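Local coordinates for nuclear inclusion protein A (Tobacco vein mottling virus, PDB 3MMG), which probably acts as a cysteine-type peptidase of the chymotrypsin-like, 3C-type class found in potyviruses, cutting peptide chains at specific sites, at residues A[140-145]-A[175-180]; A[42-47]-A[166-171]. The protein carries 3 engineered substitutions. All coordinates share one frame; numbering follows the deposited sequence.

Contact 1: residues A[140-145]-A[175-180]; sequences WQHWIT and GSNYFV
The carbonyl oxygen of Asn177 is approached by two donors from the other strand. His142 N makes a nearly straight hydrogen bond to Asn177 O at 2.9 Å, with the N-H lying above the carbonyl plane. Gln141 CA adds a CA-H...O contact to the same oxygen at 3.3 Å. Trp140 and Phe179 are joined by two backbone bonds, with Trp140 N to Phe179 O at 2.8 Å. The non-hydrogen-bonded pair Gln141-Tyr178 lies between these bonds.

One face of the sheet carries Trp140, His142, Asn177 and Phe179. Trp140 CB sits over the Phe179 ring, 3.8 Å from its centroid. The indole and phenyl planes are nearly parallel (11°) but slid apart. His142 CD2 meets the edge of the same phenyl ring. Asn177 CB covers a face of the imidazole at 3.5 Å from His142 CE1. Ile144 N donates in the ring plane to His142 ND1 at 3.1 Å. His142 probably carries its proton on NE2, which bonds His167 ND1. Asn177 ND2 makes a weak, bent bond to Ile144 O, while Asn177 OD1 bonds Thr170.

On the other face Gln141 CB lies 3.6 Å from Tyr178 CE2. With CG anti to the backbone N (chi1 -169°), Gln141 CG also lies 3.8 Å from Tyr178 CE2, and the extended chain carries the amide out to the waters. Water links Gln141 OE1 to Tyr178 OH. Gln141 NE2 donates to two more waters; one also receives Asn177 N and donates to His142 O.

The pair forms neighbouring antiparallel strands of the six-stranded barrel. Strand 121-133 flanks 139-142, and strand 163-171 flanks 177-181. Leu155 of strand 154-157 touches Phe179.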
loop_
_atom_site.group_PDB
_atom_site.type_symbol
_atom_site.label_atom_id
_atom_site.label_comp_id
_atom_site.label_asym_id
_atom_site.label_seq_id
_atom_site.Cartn_x
_atom_site.Cartn_y
_atom_site.Cartn_z
ATOM N N TRP A 140 6.152 -8.223 -7.187
ATOM C CA TRP A 140 6.356 -8.021 -8.619
ATOM C C TRP A 140 7.307 -6.860 -8.839
ATOM O O TRP A 140 7.158 -5.793 -8.217
ATOM C CB TRP A 140 5.041 -7.650 -9.297
ATOM C CG TRP A 140 4.034 -8.750 -9.358
ATOM C CD1 TRP A 140 3.322 -9.290 -8.315
ATOM C CD2 TRP A 140 3.580 -9.413 -10.542
ATOM N NE1 TRP A 140 2.467 -10.264 -8.782
ATOM C CE2 TRP A 140 2.606 -10.363 -10.141
ATOM C CE3 TRP A 140 3.905 -9.300 -11.916
ATOM C CZ2 TRP A 140 1.940 -11.201 -11.065
ATOM C CZ3 TRP A 140 3.253 -10.138 -12.835
ATOM C CH2 TRP A 140 2.253 -11.059 -12.394
ATOM N N GLN A 141 8.250 -7.037 -9.739
ATOM C CA GLN A 141 9.179 -5.960 -10.061
ATOM C C GLN A 141 8.495 -4.866 -10.909
ATOM O O GLN A 141 7.635 -5.160 -11.765
ATOM C CB GLN A 141 10.402 -6.513 -10.805
ATOM C CG GLN A 141 11.532 -5.489 -10.943
ATOM C CD GLN A 141 12.804 -6.079 -11.532
ATOM O OE1 GLN A 141 12.856 -7.266 -11.849
ATOM N NE2 GLN A 141 13.834 -5.251 -11.668
ATOM N N HIS A 142 8.884 -3.616 -10.664
ATOM C CA HIS A 142 8.487 -2.508 -11.522
ATOM C C HIS A 142 9.672 -1.553 -11.656
ATOM O O HIS A 142 10.657 -1.655 -10.899
ATOM C CB HIS A 142 7.206 -1.798 -10.983
ATOM C CG HIS A 142 7.422 -0.991 -9.733
ATOM N ND1 HIS A 142 7.922 0.292 -9.760
ATOM C CD2 HIS A 142 7.162 -1.266 -8.430
ATOM C CE1 HIS A 142 7.991 0.763 -8.526
ATOM N NE2 HIS A 142 7.544 -0.163 -7.698
ATOM N N TRP A 143 9.582 -0.657 -12.640
ATOM C CA TRP A 143 10.670 0.273 -12.960
ATOM C C TRP A 143 10.352 1.768 -12.759
ATOM O O TRP A 143 11.007 2.619 -13.369
ATOM C CB TRP A 143 11.193 -0.000 -14.375
ATOM C CG TRP A 143 12.006 -1.283 -14.430
ATOM C CD1 TRP A 143 13.370 -1.394 -14.328
ATOM C CD2 TRP A 143 11.502 -2.623 -14.558
ATOM N NE1 TRP A 143 13.741 -2.720 -14.395
ATOM C CE2 TRP A 143 12.616 -3.493 -14.530
ATOM C CE3 TRP A 143 10.222 -3.171 -14.692
ATOM C CZ2 TRP A 143 12.480 -4.884 -14.649
ATOM C CZ3 TRP A 143 10.083 -4.567 -14.814
ATOM C CH2 TRP A 143 11.215 -5.400 -14.781
ATOM N N ILE A 144 9.383 2.076 -11.893
ATOM C CA ILE A 144 8.985 3.464 -11.618
ATOM C C ILE A 144 9.880 4.010 -10.505
ATOM O O ILE A 144 10.016 3.390 -9.454
ATOM C CB ILE A 144 7.494 3.556 -11.189
ATOM C CG1 ILE A 144 6.583 2.958 -12.281
ATOM C CG2 ILE A 144 7.095 5.033 -10.843
ATOM C CD1 ILE A 144 5.174 2.559 -11.817
ATOM N N THR A 145 10.487 5.161 -10.769
ATOM C CA THR A 145 11.298 5.876 -9.774
ATOM C C THR A 145 10.528 6.088 -8.464
ATOM O O THR A 145 9.406 6.598 -8.471
ATOM C CB THR A 145 11.795 7.234 -10.351
ATOM O OG1 THR A 145 12.701 6.981 -11.428
ATOM C CG2 THR A 145 12.494 8.091 -9.271
ATOM N N GLY A 175 18.983 -0.725 -7.056
ATOM C CA GLY A 175 17.852 0.196 -7.183
ATOM C C GLY A 175 16.584 -0.381 -7.797
ATOM O O GLY A 175 15.608 0.367 -7.989
ATOM N N SER A 176 16.588 -1.682 -8.113
ATOM C CA SER A 176 15.377 -2.381 -8.593
ATOM C C SER A 176 14.261 -2.138 -7.588
ATOM O O SER A 176 14.529 -2.047 -6.397
ATOM C CB SER A 176 15.616 -3.896 -8.700
ATOM O OG SER A 176 16.531 -4.224 -9.739
ATOM N N ASN A 177 13.018 -2.052 -8.069
ATOM C CA ASN A 177 11.862 -1.795 -7.207
ATOM C C ASN A 177 10.824 -2.906 -7.299
ATOM O O ASN A 177 10.671 -3.519 -8.355
ATOM C CB ASN A 177 11.187 -0.483 -7.612
ATOM C CG ASN A 177 11.964 0.712 -7.191
ATOM O OD1 ASN A 177 12.696 0.685 -6.196
ATOM N ND2 ASN A 177 11.825 1.788 -7.950
ATOM N N TYR A 178 10.097 -3.132 -6.211
ATOM C CA TYR A 178 9.099 -4.207 -6.164
ATOM C C TYR A 178 7.861 -3.743 -5.418
ATOM O O TYR A 178 7.966 -3.064 -4.392
ATOM C CB TYR A 178 9.646 -5.470 -5.496
ATOM C CG TYR A 178 10.902 -5.975 -6.129
ATOM C CD1 TYR A 178 12.127 -5.442 -5.746
ATOM C CD2 TYR A 178 10.874 -6.962 -7.130
ATOM C CE1 TYR A 178 13.292 -5.841 -6.329
ATOM C CE2 TYR A 178 12.093 -7.387 -7.727
ATOM C CZ TYR A 178 13.279 -6.808 -7.292
ATOM O OH TYR A 178 14.521 -7.129 -7.797
ATOM N N PHE A 179 6.706 -4.098 -5.965
ATOM C CA PHE A 179 5.462 -3.908 -5.261
ATOM C C PHE A 179 4.914 -5.238 -4.774
ATOM O O PHE A 179 5.330 -6.302 -5.264
ATOM C CB PHE A 179 4.438 -3.137 -6.105
ATOM C CG PHE A 179 3.808 -3.901 -7.242
ATOM C CD1 PHE A 179 2.635 -4.664 -7.038
ATOM C CD2 PHE A 179 4.320 -3.780 -8.549
ATOM C CE1 PHE A 179 2.002 -5.299 -8.111
ATOM C CE2 PHE A 179 3.671 -4.400 -9.641
ATOM C CZ PHE A 179 2.527 -5.171 -9.416
ATOM N N VAL A 180 3.992 -5.176 -3.814
ATOM C CA VAL A 180 3.366 -6.412 -3.285
ATOM C C VAL A 180 1.950 -6.457 -3.826
ATOM O O VAL A 180 1.233 -5.467 -3.719
ATOM C CB VAL A 180 3.343 -6.494 -1.722
ATOM C CG1 VAL A 180 2.820 -5.164 -1.094
ATOM C CG2 VAL A 180 2.539 -7.723 -1.233
HETATM O O HOH W 1 13.309 -2.419 -11.007
HETATM O O HOH W 2 14.800 -8.613 -10.056
HETATM O O HOH W 3 16.557 -6.042 -12.527
#

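Contact 2: residues A[42-47]-A[166-171]; sequences IANQHL and IHSLTH
Asn44 and Ser168 make the nearest backbone approach, 7.1 Å between CA atoms, so the two chains meet through side chains and not as paired strands. Asn44 follows the end of strand 40-43. Its carbonyl accepts Leu47 N and closes the first 3-10 turn.

The Asn44 side chain reaches across to strand 163-171. Its CG is anti to the carbonyl carbon (chi1 -61°), and ND2 donates to His167 O at 3.1 Å. The N-H...O angle is 151°, with the donor tilted 29° from the carbonyl plane. Ile166 slides past Asn44 in the opposite direction. Ile166 CD1 touches both Asn44 ND2 and Ala43 C, each at 3.7 Å. Further along the same strand, Ser168 CB lies 3.9 Å from Asn44 ND2. The His46 ring approaches this strand more loosely, with CE1 3.8 Å from Ser168 O. Ser168 and Leu169 form a classic beta bulge opposite Tyr178.

Asp81, outside both segments, gathers three of these groups: its OD2 is hydrogen-bonded to His46 ND1, Ser168 OG and Asn44 ND2. The bound peptide hydrogen-bonds to NE2 of both His46 and His167 and pairs as an antiparallel strand with Leu169, Thr170 and His171.

The His46-Asp81 pair, with Ala151 beside His46, is consistent with the His-Asp part of the triad in chymotrypsin-like proteases. Asn44 ND2 serves two acceptors, one in each wall of the cleft. Asn44 and Ser168 therefore probably hold the carboxylate of Asp81 in place, and both link it to the peptide-binding strand.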
loop_
_atom_site.group_PDB
_atom_site.type_symbol
_atom_site.label_atom_id
_atom_site.label_comp_id
_atom_site.label_asym_id
_atom_site.label_seq_id
_atom_site.Cartn_x
_atom_site.Cartn_y
_atom_site.Cartn_z
ATOM N N ILE A 42 -5.561 0.340 4.375
ATOM C CA ILE A 42 -4.753 -0.750 3.825
ATOM C C ILE A 42 -3.342 -0.195 3.746
ATOM O O ILE A 42 -3.121 0.907 3.199
ATOM C CB ILE A 42 -5.246 -1.120 2.418
ATOM C CG1 ILE A 42 -6.680 -1.712 2.441
ATOM C CG2 ILE A 42 -4.244 -2.040 1.715
ATOM C CD1 ILE A 42 -7.463 -1.457 1.152
ATOM N N ALA A 43 -2.382 -0.919 4.312
ATOM C CA ALA A 43 -1.017 -0.416 4.362
ATOM C C ALA A 43 -0.024 -1.563 4.226
ATOM O O ALA A 43 -0.416 -2.723 4.201
ATOM C CB ALA A 43 -0.781 0.345 5.679
ATOM N N ASN A 44 1.261 -1.232 4.147
ATOM C CA ASN A 44 2.302 -2.270 4.259
ATOM C C ASN A 44 2.379 -2.794 5.694
ATOM O O ASN A 44 2.265 -2.014 6.635
ATOM C CB ASN A 44 3.677 -1.710 3.915
ATOM C CG ASN A 44 3.764 -1.186 2.495
ATOM O OD1 ASN A 44 3.551 -0.004 2.261
ATOM N ND2 ASN A 44 4.029 -2.074 1.536
ATOM N N GLN A 45 2.599 -4.102 5.873
ATOM C CA GLN A 45 2.960 -4.606 7.230
ATOM C C GLN A 45 4.152 -3.887 7.843
ATOM O O GLN A 45 4.168 -3.633 9.059
ATOM C CB GLN A 45 3.241 -6.115 7.237
ATOM C CG GLN A 45 1.976 -6.941 7.096
ATOM C CD GLN A 45 2.247 -8.419 7.167
ATOM O OE1 GLN A 45 3.294 -8.827 7.633
ATOM N NE2 GLN A 45 1.302 -9.226 6.710
ATOM N N HIS A 46 5.118 -3.509 7.017
ATOM C CA HIS A 46 6.342 -2.889 7.518
ATOM C C HIS A 46 6.179 -1.479 8.098
ATOM O O HIS A 46 7.113 -0.939 8.699
ATOM C CB HIS A 46 7.475 -2.967 6.501
ATOM C CG HIS A 46 7.458 -1.912 5.435
ATOM N ND1 HIS A 46 6.993 -2.165 4.161
ATOM C CD2 HIS A 46 7.952 -0.648 5.413
ATOM C CE1 HIS A 46 7.165 -1.087 3.411
ATOM N NE2 HIS A 46 7.753 -0.154 4.143
ATOM N N LEU A 47 4.983 -0.910 7.948
ATOM C CA LEU A 47 4.615 0.293 8.686
ATOM C C LEU A 47 4.768 0.066 10.196
ATOM O O LEU A 47 5.064 1.002 10.928
ATOM C CB LEU A 47 3.168 0.699 8.373
ATOM C CG LEU A 47 2.544 1.844 9.184
ATOM C CD1 LEU A 47 3.275 3.160 8.885
ATOM C CD2 LEU A 47 1.089 1.905 8.804
ATOM N N ILE A 166 0.651 -2.549 -3.827
ATOM C CA ILE A 166 1.197 -1.322 -3.244
ATOM C C ILE A 166 2.715 -1.394 -3.188
ATOM O O ILE A 166 3.291 -2.488 -3.052
ATOM C CB ILE A 166 0.626 -1.032 -1.832
ATOM C CG1 ILE A 166 0.776 -2.239 -0.899
ATOM C CG2 ILE A 166 -0.837 -0.579 -1.965
ATOM C CD1 ILE A 166 0.497 -1.925 0.592
ATOM N N HIS A 167 3.365 -0.242 -3.336
ATOM C CA HIS A 167 4.831 -0.263 -3.401
ATOM C C HIS A 167 5.441 -0.800 -2.090
ATOM O O HIS A 167 4.892 -0.549 -1.034
ATOM C CB HIS A 167 5.394 1.112 -3.752
ATOM C CG HIS A 167 6.891 1.115 -3.795
ATOM N ND1 HIS A 167 7.600 0.345 -4.698
ATOM C CD2 HIS A 167 7.808 1.790 -3.064
ATOM C CE1 HIS A 167 8.896 0.542 -4.512
ATOM N NE2 HIS A 167 9.050 1.400 -3.509
ATOM N N SER A 168 6.571 -1.526 -2.158
ATOM C CA SER A 168 7.112 -2.159 -0.957
ATOM C C SER A 168 8.639 -2.077 -0.788
ATOM O O SER A 168 9.104 -1.571 0.217
ATOM C CB SER A 168 6.651 -3.625 -0.865
ATOM O OG SER A 168 7.230 -4.271 0.269
ATOM N N LEU A 169 9.383 -2.579 -1.775
ATOM C CA LEU A 169 10.818 -2.865 -1.640
ATOM C C LEU A 169 11.617 -2.160 -2.676
ATOM O O LEU A 169 11.130 -1.863 -3.767
ATOM C CB LEU A 169 11.120 -4.353 -1.883
ATOM C CG LEU A 169 10.578 -5.503 -1.069
ATOM C CD1 LEU A 169 11.057 -6.790 -1.720
ATOM C CD2 LEU A 169 11.087 -5.378 0.378
ATOM N N THR A 170 12.900 -1.983 -2.350
ATOM C CA THR A 170 13.912 -1.647 -3.325
ATOM C C THR A 170 15.163 -2.481 -3.013
ATOM O O THR A 170 15.412 -2.876 -1.867
ATOM C CB THR A 170 14.214 -0.127 -3.353
ATOM O OG1 THR A 170 15.057 0.178 -4.474
ATOM C CG2 THR A 170 14.879 0.336 -2.059
ATOM N N HIS A 171 15.925 -2.775 -4.050
ATOM C CA HIS A 171 17.186 -3.469 -3.876
ATOM C C HIS A 171 18.161 -2.525 -3.170
ATOM O O HIS A 171 18.144 -1.319 -3.400
ATOM C CB HIS A 171 17.708 -3.871 -5.240
ATOM C CG HIS A 171 18.873 -4.803 -5.187
ATOM N ND1 HIS A 171 20.167 -4.364 -4.988
ATOM C CD2 HIS A 171 18.944 -6.148 -5.324
ATOM C CE1 HIS A 171 20.984 -5.404 -4.997
ATOM N NE2 HIS A 171 20.271 -6.497 -5.201
#

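Both contacts are mainly buried, but contact 2 lies nearer the centre of the chain. Contact 1 holds two strands within one barrel. Contact 2 spans the cleft between the two sheets. Segments 166-171 and 175-180, neighbours in the barrel, are probably joined by bonds from Val180 N to Ile166 O (2.9 Å) and from His171 N to Ser176 O (2.8 Å). Contact 1 combines regular backbone pairing with aromatic packing on one face and water bridges on the other. Contact 2 depends on one side-chain amide and a shared carboxylate. The peptide engages contact 2 extensively, whereas in contact 1 Asn177 packs on the peptide, and the pairing itself lies one strand further back in the barrel.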